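Local coordinates for protein oxalate--CoA ligase (Arabidopsis thaliana, PDB 5IE2) that belongs to the ANL superfamily of AMP-binding enzymes, with a large N-terminal domain and a smaller C-terminal domain, modelled here with ATP and a magnesium ion, at residues 397-400 against 401-405. Sequence-based numbering, arbitrary orientation.
Sequences YFDT and DGYLH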
loop_
_atom_site.group_PDB
_atom_site.type_symbol
_atom_site.label_atom_id
_atom_site.label_comp_id
_atom_site.label_asym_id
_atom_site.label_seq_id
_atom_site.Cartn_x
_atom_site.Cartn_y
_atom_site.Cartn_z
ATOM N N TYR A 397 17.627 0.583 12.352
ATOM C CA TYR A 397 18.265 -0.157 13.450
ATOM C C TYR A 397 17.166 -0.706 14.355
ATOM O O TYR A 397 16.053 -0.193 14.359
ATOM C CB TYR A 397 19.248 0.735 14.245
ATOM C CG TYR A 397 18.566 1.925 14.898
ATOM C CD1 TYR A 397 18.061 1.833 16.196
ATOM C CD2 TYR A 397 18.406 3.121 14.205
ATOM C CE1 TYR A 397 17.428 2.913 16.803
ATOM C CE2 TYR A 397 17.758 4.204 14.791
ATOM C CZ TYR A 397 17.274 4.098 16.097
ATOM O OH TYR A 397 16.647 5.178 16.694
ATOM N N PHE A 398 17.495 -1.769 15.080
ATOM C CA PHE A 398 16.648 -2.325 16.125
ATOM C C PHE A 398 17.061 -1.736 17.455
ATOM O O PHE A 398 18.260 -1.680 17.764
ATOM C CB PHE A 398 16.792 -3.846 16.212
ATOM C CG PHE A 398 16.035 -4.563 15.110
ATOM C CD1 PHE A 398 14.647 -4.508 15.064
ATOM C CD2 PHE A 398 16.714 -5.294 14.149
ATOM C CE1 PHE A 398 13.936 -5.160 14.073
ATOM C CE2 PHE A 398 15.994 -5.938 13.122
ATOM C CZ PHE A 398 14.604 -5.854 13.093
ATOM N N ASP A 399 16.062 -1.360 18.260
ATOM C CA ASP A 399 16.354 -0.982 19.623
ATOM C C ASP A 399 16.425 -2.281 20.451
ATOM O O ASP A 399 16.265 -3.388 19.898
ATOM C CB ASP A 399 15.327 0.043 20.170
ATOM C CG ASP A 399 13.912 -0.474 20.242
ATOM O OD1 ASP A 399 13.698 -1.695 20.408
ATOM O OD2 ASP A 399 12.977 0.376 20.188
ATOM N N THR A 400 16.646 -2.179 21.759
ATOM C CA THR A 400 16.858 -3.399 22.571
ATOM C C THR A 400 15.551 -4.170 22.836
ATOM O O THR A 400 15.613 -5.301 23.288
ATOM C CB THR A 400 17.554 -3.057 23.907
ATOM O OG1 THR A 400 16.829 -2.005 24.517
ATOM C CG2 THR A 400 18.963 -2.557 23.650
ATOM N N ASP A 401 14.392 -3.584 22.523
ATOM C CA ASP A 401 13.097 -4.322 22.550
ATOM C C ASP A 401 12.813 -5.030 21.235
ATOM O O ASP A 401 11.783 -5.694 21.104
ATOM C CB ASP A 401 11.912 -3.392 22.867
ATOM C CG ASP A 401 12.010 -2.773 24.262
ATOM O OD1 ASP A 401 12.424 -3.478 25.223
ATOM O OD2 ASP A 401 11.727 -1.565 24.386
ATOM N N GLY A 402 13.702 -4.889 20.255
ATOM C CA GLY A 402 13.497 -5.508 18.960
ATOM C C GLY A 402 12.565 -4.716 18.056
ATOM O O GLY A 402 12.051 -5.247 17.056
ATOM N N TYR A 403 12.331 -3.445 18.397
ATOM C CA TYR A 403 11.520 -2.582 17.532
ATOM C C TYR A 403 12.407 -1.904 16.485
ATOM O O TYR A 403 13.463 -1.403 16.820
ATOM C CB TYR A 403 10.797 -1.488 18.348
ATOM C CG TYR A 403 9.579 -1.949 19.086
ATOM C CD1 TYR A 403 8.340 -1.333 18.854
ATOM C CD2 TYR A 403 9.655 -2.972 20.034
ATOM C CE1 TYR A 403 7.178 -1.743 19.528
ATOM C CE2 TYR A 403 8.492 -3.386 20.729
ATOM C CZ TYR A 403 7.279 -2.750 20.488
ATOM O OH TYR A 403 6.128 -3.170 21.157
ATOM N N LEU A 404 11.957 -1.869 15.230
ATOM C CA LEU A 404 12.726 -1.284 14.150
ATOM C C LEU A 404 12.446 0.223 14.061
ATOM O O LEU A 404 11.306 0.661 14.137
ATOM C CB LEU A 404 12.393 -1.997 12.822
ATOM C CG LEU A 404 12.935 -1.464 11.495
ATOM C CD1 LEU A 404 14.458 -1.534 11.507
ATOM C CD2 LEU A 404 12.354 -2.274 10.331
ATOM N N HIS A 405 13.523 0.977 13.866
ATOM C CA HIS A 405 13.472 2.401 13.622
ATOM C C HIS A 405 14.116 2.685 12.290
ATOM O O HIS A 405 15.297 2.396 12.128
ATOM C CB HIS A 405 14.231 3.183 14.706
ATOM C CG HIS A 405 13.709 2.954 16.088
ATOM N ND1 HIS A 405 12.955 3.900 16.760
ATOM C CD2 HIS A 405 13.815 1.889 16.919
ATOM C CE1 HIS A 405 12.605 3.415 17.942
ATOM N NE2 HIS A 405 13.135 2.207 18.072
#
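With CG set between the backbone N and the carbonyl carbon in both D399 (chi1 63°) and Y397 (chi1 61°), the carboxylate and the phenol ring lean across the hairpin toward H405. H405 NE2 donates to D399 OD2 at 2.8 Å in a nearly straight bond that lies in the imidazole plane but meets the carboxylate from above its plane. The same histidine rests CB over one face of the Y397 ring, 3.8 Å from its centroid, a CH-pi contact; the two rings are almost parallel yet slid so far apart that they hardly overlap. D399 OD1 turns to the backbone instead, accepting from Y403 N, just after the turn, at 3.0 Å and, more weakly, from D401 N within it. The turn itself, type I from D399 to G402, is closed by G402 N to D399 O at 3.0 Å; G402, its last residue, has a positive phi of 81°, a conformation that glycine adopts readily. At the base of the turn D399 N donates to Y403 O; further along, Y397 and H405 form a hydrogen-bonded antiparallel pair, with H405 N to Y397 O at 2.8 Å. On the face away from the histidine, F398 CE1 lies 3.7 Å from L404 CB, and both side chains pack on M345 and I347 of strand 344-348. This is a beta hairpin joining strands 394-398 and 404-409, with an aspartate bracing its turn. K333 forms salt bridges with D399 OD2 and with D401 OD2, and would probably offset the mutual repulsion of the two acids. Gripped by imidazole, lysine and backbone N-H groups, the D399 carboxylate is probably stabilised as the anion, tying the turn to the H405 strand through its side chain.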